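Local atomic coordinates of hypothetical protein Atu1540 (Agrobacterium tumefaciens str. C58, PDB entry 2HWJ), a protein that is of unknown function but belongs to a putative ParB-like nuclease family, so it may act on nucleic acid. Residues A[98-103]-A[119-124]; A[142-147]-A[156-161]; A[192-195]-A[199-202]. One frame throughout, in Å; residues are numbered along the deposited sequence.

Contact 1. Residues A[98-103]-A[119-124]; sequences EFWSVM and RQSGDI
The Trp100 indole is covered on one face by Ser121 and on the opposite face by its own helical neighbour Phe99. Ser121 CB makes a CH-pi contact with the five-membered ring, 4.2 Å from its centroid and 22° off the ring normal, so the methylene rests over the five-membered ring but displaced toward the rim of the indole, nearest CG. On the far side Phe99 CD2 lies 4.0 Å above the ring plane, over its centre. The benzo end reaches Ile124 obliquely, with Trp100 CH2 4.4 Å from Ile124 CG1. No hydrogen bond links the two segments: Ser121 OG lies 3.9 Å from Trp100 CB and serves here as one more packing atom. Trp100 holds CG anti to its carbonyl carbon (chi1 -79°), which swings the indole off the helix toward the loop. The loop meets it with a short 3-10 turn, closed by Asp123 N to Gln120 O and Ile124 N to Ser121 O, that brings Ser121 and Ile124 to the same indole. Gln120 N also makes a weak bond to Asp123 OD1 across this turn. The contact thus joins helix 96-105 to the long connection leading to strand 132-133. Ile109 also packs on Trp100, Ile22 on Ile124, and the ring of Phe99 meets that of Tyr64 on strand 63-65, while Glu98 forms a salt bridge with Arg168 of the second subunit.

Contact 2. Residues A[142-147]-A[156-161]; sequences ALRMAG and FSEFGW
Leu143 and Trp161 form the tightly packed, buried half of this helix-helix contact, and Arg144 with Glu158 the polar half, looser in its bonding, where Glu158 is partly exposed while Arg144 stays buried. Leu143 CD1 touches the benzo part of the indole, 3.7 Å from Trp161 CE3 and 4.1 Å from Trp161 CZ3, and the two side chains cross at about a right angle. Ala185 and Ala189 of helix 178-189 press on Leu143, Tyr149 stacks on the Trp161 ring, and the indole NE1 gives its hydrogen to Pro198 O. The other half leans on charge. Arg144 NH2 lies 2.8 Å from Glu158 OE2 in a salt bridge whose hydrogen bond is weak, bent to 117° at the hydrogen. Arg144 NE stands 3.1 Å from that same oxygen, so OE2 alone faces this end of the guanidinium. The group planes are 84° apart, nearly perpendicular, which rules out a flat two-pronged pairing. Glu158 reaches across because its chain folds at chi2 (89°), turning the carboxylate toward helix 135-146. Past the pair, Gly147 ends that helix in a Schellman motif with positive phi. Arg144 NH1 makes a salt bridge to Glu204 OE2 of the third subunit. Placed between two carboxylates, the arginine probably keeps its positive charge and links the junction of helices 135-146 and 157-166 to the third subunit.

Contact 3. Residues A[192-195]-A[199-202]; sequences REAR and GWCG
Arg192 O accepts a 2.9 Å hydrogen bond from Arg195 N, closing the single 3-10 turn on which the Trp200 indole lies. This turn follows helix 178-189, and the chain doubles back after it, so that two pieces of the same C-terminal loop pack together. Trp200 is the centre of the contact. Its CG stands anti to the backbone N (chi1 178°), which extends the indole from the returning 199-202 segment across the turn. Arg195 CA lies over one face in a CH-pi contact, 3.5 Å from the centroid of the five-membered ring and only 6° off the normal, with Arg195 CB 4.0 Å from Trp200 CE2 beside it. On the opposite face Gly202 N sits 3.5 Å above the plane of the Trp200 ring, over its centre, so the indole is sandwiched between backbone atoms of both pieces. Arg192 CA approaches the benzo part obliquely, 4.4 Å from Trp200 CZ2. The indole NE1 is hydrogen-bonded to Ser191 O, just before the turn, which, with the packing on both faces, helps set the rotation of the ring. Two other subunits reach the loop: Cys201 SG forms a disulfide with Cys201 of the third subunit, and Glu193 O accepts a hydrogen bond from His93 NE2 of the second. At the pyrrole corner of the indole, Ala194 CB lies 3.6 Å from Trp200 CD1.

Overall arrangement
Contacts 2 and 3 adjoin, their centres 12 Å apart, and Trp161 joins them: its CH2 packs 3.8 Å from Ala194 CB, and its CZ2 lies 4.2 Å from Trp200 CA. The indole that packs on Leu143 in contact 2 therefore also backs the C-terminal loop of contact 3. Contact 1 stands apart, on the opposite side of the chain's centre from contact 2; their centres are 25 Å apart and their nearest atoms about 7 Å. From contact 1 to contact 3 the centres are 32 Å apart. The three follow one another along the chain without interleaving. No ligand or active site is identified, so none can be assigned to them.

Contact 1. Residues A[98-103]-A[119-124]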
loop_
_atom_site.group_PDB
_atom_site.type_symbol
_atom_site.label_atom_id
_atom_site.label_comp_id
_atom_site.label_asym_id
_atom_site.label_seq_id
_atom_site.Cartn_x
_atom_site.Cartn_y
_atom_site.Cartn_z
ATOM N N GLU A 98 22.009 13.056 0.542
ATOM C CA GLU A 98 20.734 13.004 -0.090
ATOM C C GLU A 98 20.245 11.546 -0.061
ATOM O O GLU A 98 19.103 11.263 0.263
ATOM C CB GLU A 98 20.823 13.595 -1.473
ATOM C CG GLU A 98 19.491 13.619 -2.112
ATOM C CD GLU A 98 19.424 14.487 -3.320
ATOM O OE1 GLU A 98 20.462 14.683 -3.997
ATOM O OE2 GLU A 98 18.303 14.949 -3.630
ATOM N N PHE A 99 21.150 10.624 -0.318
ATOM C CA PHE A 99 20.815 9.286 -0.272
ATOM C C PHE A 99 20.118 8.913 1.018
ATOM O O PHE A 99 19.056 8.322 0.992
ATOM C CB PHE A 99 22.099 8.519 -0.346
ATOM C CG PHE A 99 21.919 7.056 -0.162
ATOM C CD1 PHE A 99 21.350 6.306 -1.144
ATOM C CD2 PHE A 99 22.303 6.443 1.018
ATOM C CE1 PHE A 99 21.203 4.926 -0.990
ATOM C CE2 PHE A 99 22.151 4.997 1.203
ATOM C CZ PHE A 99 21.592 4.258 0.206
ATOM N N TRP A 100 20.703 9.204 2.164
ATOM C CA TRP A 100 20.075 8.702 3.383
ATOM C C TRP A 100 18.714 9.272 3.587
ATOM O O TRP A 100 17.804 8.554 3.979
ATOM C CB TRP A 100 20.876 9.095 4.585
ATOM C CG TRP A 100 22.018 8.251 4.760
ATOM C CD1 TRP A 100 23.326 8.625 4.628
ATOM C CD2 TRP A 100 22.009 6.817 4.994
ATOM N NE1 TRP A 100 24.120 7.513 4.777
ATOM C CE2 TRP A 100 23.350 6.398 5.004
ATOM C CE3 TRP A 100 20.990 5.853 5.113
ATOM C CZ2 TRP A 100 23.733 5.084 5.264
ATOM C CZ3 TRP A 100 21.353 4.522 5.357
ATOM C CH2 TRP A 100 22.742 4.155 5.458
ATOM N N SER A 101 18.582 10.573 3.338
ATOM C CA SER A 101 17.301 11.240 3.284
ATOM C C SER A 101 16.282 10.523 2.405
ATOM O O SER A 101 15.160 10.246 2.842
ATOM C CB SER A 101 17.490 12.667 2.784
ATOM O OG SER A 101 16.271 13.238 2.426
ATOM N N VAL A 102 16.662 10.203 1.173
ATOM C CA VAL A 102 15.707 9.582 0.297
ATOM C C VAL A 102 15.327 8.202 0.861
ATOM O O VAL A 102 14.099 7.855 0.879
ATOM C CB VAL A 102 16.219 9.537 -1.113
ATOM C CG1 VAL A 102 15.560 8.509 -1.907
ATOM C CG2 VAL A 102 15.955 10.860 -1.738
HETATM N N MSE A 103 16.338 7.446 1.326
HETATM C CA MSE A 103 16.082 6.151 1.968
HETATM C C MSE A 103 15.119 6.294 3.188
HETATM O O MSE A 103 14.093 5.555 3.357
HETATM C CB MSE A 103 17.376 5.542 2.478
HETATM C CG MSE A 103 18.386 5.260 1.407
HETATM SE SE MSE A 103 17.858 3.667 0.382
HETATM C CE MSE A 103 18.667 2.400 1.667
ATOM N N ARG A 119 18.321 7.012 16.387
ATOM C CA ARG A 119 19.678 7.418 16.316
ATOM C C ARG A 119 19.931 7.994 14.917
ATOM O O ARG A 119 19.135 7.830 13.986
ATOM C CB ARG A 119 20.506 6.202 16.648
ATOM C CG ARG A 119 20.795 6.031 18.136
ATOM C CD ARG A 119 22.239 6.429 18.312
ATOM N NE ARG A 119 22.568 6.690 19.683
ATOM C CZ ARG A 119 22.915 5.736 20.555
ATOM N NH1 ARG A 119 23.009 4.442 20.157
ATOM N NH2 ARG A 119 23.182 6.077 21.824
ATOM N N GLN A 120 20.986 8.737 14.727
ATOM C CA GLN A 120 21.184 9.252 13.375
ATOM C C GLN A 120 21.727 8.292 12.346
ATOM O O GLN A 120 22.270 7.239 12.677
ATOM C CB GLN A 120 22.100 10.397 13.409
ATOM C CG GLN A 120 21.384 11.556 13.845
ATOM C CD GLN A 120 22.239 12.740 13.631
ATOM O OE1 GLN A 120 21.765 13.818 13.199
ATOM N NE2 GLN A 120 23.546 12.556 13.882
ATOM N N SER A 121 21.607 8.713 11.087
ATOM C CA SER A 121 21.937 7.890 9.953
ATOM C C SER A 121 23.386 7.422 10.034
ATOM O O SER A 121 23.695 6.233 9.887
ATOM C CB SER A 121 21.674 8.702 8.696
ATOM O OG SER A 121 20.272 8.557 8.363
ATOM N N GLY A 122 24.265 8.359 10.326
ATOM C CA GLY A 122 25.630 8.018 10.546
ATOM C C GLY A 122 25.831 6.908 11.563
ATOM O O GLY A 122 26.820 6.152 11.476
ATOM N N ASP A 123 24.911 6.764 12.522
ATOM C CA ASP A 123 25.059 5.696 13.526
ATOM C C ASP A 123 24.704 4.345 12.930
ATOM O O ASP A 123 24.958 3.365 13.603
ATOM C CB ASP A 123 24.258 5.954 14.805
ATOM C CG ASP A 123 24.835 7.122 15.648
ATOM O OD1 ASP A 123 24.067 8.019 16.125
ATOM O OD2 ASP A 123 26.068 7.160 15.857
ATOM N N ILE A 124 24.149 4.275 11.688
ATOM C CA ILE A 124 23.901 2.955 11.072
ATOM C C ILE A 124 25.235 2.261 10.792
ATOM O O ILE A 124 26.008 2.815 10.058
ATOM C CB ILE A 124 23.179 2.954 9.724
ATOM C CG1 ILE A 124 21.835 3.711 9.711
ATOM C CG2 ILE A 124 23.015 1.512 9.220
ATOM C CD1 ILE A 124 20.924 3.311 10.724
#

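Contact 2. Residues A[142-147]-A[156-161]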
loop_
_atom_site.group_PDB
_atom_site.type_symbol
_atom_site.label_atom_id
_atom_site.label_comp_id
_atom_site.label_asym_id
_atom_site.label_seq_id
_atom_site.Cartn_x
_atom_site.Cartn_y
_atom_site.Cartn_z
ATOM N N ALA A 142 9.271 -14.033 18.136
ATOM C CA ALA A 142 8.899 -15.349 18.594
ATOM C C ALA A 142 7.430 -15.283 18.819
ATOM O O ALA A 142 6.728 -16.268 18.545
ATOM C CB ALA A 142 9.580 -15.664 19.840
ATOM N N LEU A 143 6.965 -14.104 19.246
ATOM C CA LEU A 143 5.561 -13.830 19.516
ATOM C C LEU A 143 4.761 -14.088 18.290
ATOM O O LEU A 143 3.688 -14.696 18.350
ATOM C CB LEU A 143 5.358 -12.363 19.793
ATOM C CG LEU A 143 4.340 -11.752 20.742
ATOM C CD1 LEU A 143 3.998 -10.341 20.271
ATOM C CD2 LEU A 143 3.121 -12.540 20.870
ATOM N N ARG A 144 5.283 -13.622 17.155
ATOM C CA ARG A 144 4.515 -13.749 15.965
ATOM C C ARG A 144 4.492 -15.202 15.579
ATOM O O ARG A 144 3.471 -15.717 15.145
ATOM C CB ARG A 144 5.065 -12.926 14.837
ATOM C CG ARG A 144 4.022 -12.762 13.737
ATOM C CD ARG A 144 4.597 -12.624 12.350
ATOM N NE ARG A 144 5.987 -12.235 12.416
ATOM C CZ ARG A 144 6.956 -12.961 11.888
ATOM N NH1 ARG A 144 6.619 -14.065 11.220
ATOM N NH2 ARG A 144 8.238 -12.570 12.017
HETATM N N MSE A 145 5.632 -15.845 15.774
HETATM C CA MSE A 145 5.839 -17.169 15.333
HETATM C C MSE A 145 4.893 -18.005 16.131
HETATM O O MSE A 145 4.549 -19.138 15.733
HETATM C CB MSE A 145 7.234 -17.526 15.693
HETATM C CG MSE A 145 7.872 -18.437 14.767
HETATM SE SE MSE A 145 9.623 -17.650 14.285
HETATM C CE MSE A 145 9.505 -18.217 12.303
ATOM N N ALA A 146 4.461 -17.461 17.272
ATOM C CA ALA A 146 3.597 -18.244 18.153
ATOM C C ALA A 146 2.129 -18.040 17.829
ATOM O O ALA A 146 1.293 -18.855 18.159
ATOM C CB ALA A 146 3.893 -17.975 19.638
ATOM N N GLY A 147 1.797 -16.949 17.181
ATOM C CA GLY A 147 0.443 -16.768 16.736
ATOM C C GLY A 147 -0.095 -15.576 17.464
ATOM O O GLY A 147 -1.256 -15.379 17.499
ATOM N N PHE A 156 8.635 -3.002 9.136
ATOM C CA PHE A 156 9.088 -2.986 10.520
ATOM C C PHE A 156 7.953 -3.240 11.521
ATOM O O PHE A 156 7.942 -2.703 12.630
ATOM C CB PHE A 156 9.725 -1.602 10.766
ATOM C CG PHE A 156 10.864 -1.236 9.766
ATOM C CD1 PHE A 156 10.791 -0.067 8.993
ATOM C CD2 PHE A 156 12.022 -2.059 9.626
ATOM C CE1 PHE A 156 11.824 0.277 8.108
ATOM C CE2 PHE A 156 13.066 -1.723 8.718
ATOM C CZ PHE A 156 12.965 -0.560 7.965
ATOM N N SER A 157 6.983 -4.055 11.119
ATOM C CA SER A 157 5.875 -4.525 11.982
ATOM C C SER A 157 6.411 -4.961 13.303
ATOM O O SER A 157 5.937 -4.545 14.339
ATOM C CB SER A 157 5.249 -5.763 11.378
ATOM O OG SER A 157 3.980 -6.110 11.974
ATOM N N GLU A 158 7.395 -5.844 13.256
ATOM C CA GLU A 158 8.006 -6.417 14.427
ATOM C C GLU A 158 8.604 -5.394 15.351
ATOM O O GLU A 158 8.449 -5.474 16.555
ATOM C CB GLU A 158 9.087 -7.429 14.023
ATOM C CG GLU A 158 8.549 -8.751 13.544
ATOM C CD GLU A 158 8.266 -8.791 12.063
ATOM O OE1 GLU A 158 8.508 -7.771 11.315
ATOM O OE2 GLU A 158 7.782 -9.881 11.653
ATOM N N PHE A 159 9.274 -4.426 14.799
ATOM C CA PHE A 159 9.853 -3.452 15.643
ATOM C C PHE A 159 8.809 -2.645 16.437
ATOM O O PHE A 159 9.093 -2.184 17.554
ATOM C CB PHE A 159 10.850 -2.601 14.868
ATOM C CG PHE A 159 12.249 -3.197 14.855
ATOM C CD1 PHE A 159 12.825 -3.661 13.670
ATOM C CD2 PHE A 159 12.972 -3.353 16.057
ATOM C CE1 PHE A 159 14.124 -4.225 13.683
ATOM C CE2 PHE A 159 14.268 -3.915 16.084
ATOM C CZ PHE A 159 14.845 -4.332 14.890
ATOM N N GLY A 160 7.591 -2.548 15.892
ATOM C CA GLY A 160 6.441 -1.954 16.592
ATOM C C GLY A 160 6.003 -2.756 17.788
ATOM O O GLY A 160 5.784 -2.225 18.880
ATOM N N TRP A 161 5.942 -4.060 17.596
ATOM C CA TRP A 161 5.660 -4.994 18.684
ATOM C C TRP A 161 6.786 -5.014 19.718
ATOM O O TRP A 161 6.516 -5.021 20.939
ATOM C CB TRP A 161 5.373 -6.388 18.131
ATOM C CG TRP A 161 3.967 -6.436 17.580
ATOM C CD1 TRP A 161 3.565 -6.132 16.307
ATOM C CD2 TRP A 161 2.780 -6.691 18.319
ATOM N NE1 TRP A 161 2.226 -6.221 16.212
ATOM C CE2 TRP A 161 1.706 -6.558 17.427
ATOM C CE3 TRP A 161 2.521 -7.057 19.660
ATOM C CZ2 TRP A 161 0.394 -6.791 17.801
ATOM C CZ3 TRP A 161 1.207 -7.278 20.048
ATOM C CH2 TRP A 161 0.154 -7.151 19.106
#

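Contact 3. Residues A[192-195]-A[199-202]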
loop_
_atom_site.group_PDB
_atom_site.type_symbol
_atom_site.label_atom_id
_atom_site.label_comp_id
_atom_site.label_asym_id
_atom_site.label_seq_id
_atom_site.Cartn_x
_atom_site.Cartn_y
_atom_site.Cartn_z
ATOM N N ARG A 192 -6.758 -5.826 24.905
ATOM C CA ARG A 192 -7.190 -4.628 24.262
ATOM C C ARG A 192 -6.077 -3.574 24.201
ATOM O O ARG A 192 -6.088 -2.770 23.277
ATOM C CB ARG A 192 -8.507 -4.137 24.857
ATOM C CG ARG A 192 -9.729 -4.470 23.879
ATOM C CD ARG A 192 -11.051 -3.884 24.368
ATOM N NE ARG A 192 -11.206 -4.171 25.797
ATOM C CZ ARG A 192 -12.294 -3.877 26.523
ATOM N NH1 ARG A 192 -13.338 -3.272 25.950
ATOM N NH2 ARG A 192 -12.359 -4.201 27.823
ATOM N N GLU A 193 -5.088 -3.619 25.101
ATOM C CA GLU A 193 -4.003 -2.653 25.094
ATOM C C GLU A 193 -3.118 -2.627 23.809
ATOM O O GLU A 193 -2.589 -1.566 23.400
ATOM C CB GLU A 193 -3.126 -2.879 26.303
ATOM C CG GLU A 193 -2.279 -1.611 26.661
ATOM C CD GLU A 193 -1.939 -1.470 28.168
ATOM O OE1 GLU A 193 -0.778 -1.805 28.608
ATOM O OE2 GLU A 193 -2.857 -1.025 28.911
ATOM N N ALA A 194 -2.963 -3.790 23.180
ATOM C CA ALA A 194 -2.219 -3.908 21.970
ATOM C C ALA A 194 -3.096 -3.637 20.758
ATOM O O ALA A 194 -2.644 -3.856 19.622
ATOM C CB ALA A 194 -1.632 -5.290 21.883
ATOM N N ARG A 195 -4.335 -3.169 20.946
ATOM C CA ARG A 195 -5.235 -3.030 19.783
ATOM C C ARG A 195 -4.753 -2.139 18.645
ATOM O O ARG A 195 -5.167 -2.320 17.536
ATOM C CB ARG A 195 -6.668 -2.656 20.183
ATOM C CG ARG A 195 -6.861 -1.173 20.579
ATOM C CD ARG A 195 -8.194 -0.885 21.342
ATOM N NE ARG A 195 -7.989 0.204 22.320
ATOM C CZ ARG A 195 -8.021 0.089 23.659
ATOM N NH1 ARG A 195 -8.293 -1.060 24.261
ATOM N NH2 ARG A 195 -7.805 1.146 24.420
ATOM N N GLY A 199 -1.497 -5.957 12.868
ATOM C CA GLY A 199 -1.536 -7.414 12.978
ATOM C C GLY A 199 -2.261 -7.806 14.231
ATOM O O GLY A 199 -2.303 -8.994 14.543
ATOM N N TRP A 200 -2.819 -6.831 14.969
ATOM C CA TRP A 200 -3.490 -7.172 16.193
ATOM C C TRP A 200 -4.751 -7.982 15.949
ATOM O O TRP A 200 -5.550 -7.741 15.041
ATOM C CB TRP A 200 -3.819 -5.973 17.047
ATOM C CG TRP A 200 -4.590 -6.311 18.343
ATOM C CD1 TRP A 200 -4.049 -6.588 19.586
ATOM C CD2 TRP A 200 -6.017 -6.345 18.521
ATOM N NE1 TRP A 200 -5.057 -6.787 20.513
ATOM C CE2 TRP A 200 -6.272 -6.641 19.886
ATOM C CE3 TRP A 200 -7.102 -6.148 17.675
ATOM C CZ2 TRP A 200 -7.585 -6.758 20.406
ATOM C CZ3 TRP A 200 -8.450 -6.296 18.212
ATOM C CH2 TRP A 200 -8.649 -6.588 19.554
ATOM N N CYS A 201 -4.963 -8.851 16.916
ATOM C CA CYS A 201 -5.556 -10.124 16.732
ATOM C C CYS A 201 -6.159 -10.549 18.099
ATOM O O CYS A 201 -5.594 -11.360 18.795
ATOM C CB CYS A 201 -4.392 -11.042 16.333
ATOM S SG CYS A 201 -4.933 -12.546 15.522
ATOM N N GLY A 202 -7.270 -9.972 18.514
ATOM C CA GLY A 202 -7.886 -10.378 19.759
ATOM C C GLY A 202 -9.369 -10.079 19.805
ATOM O O GLY A 202 -9.983 -9.757 18.760
#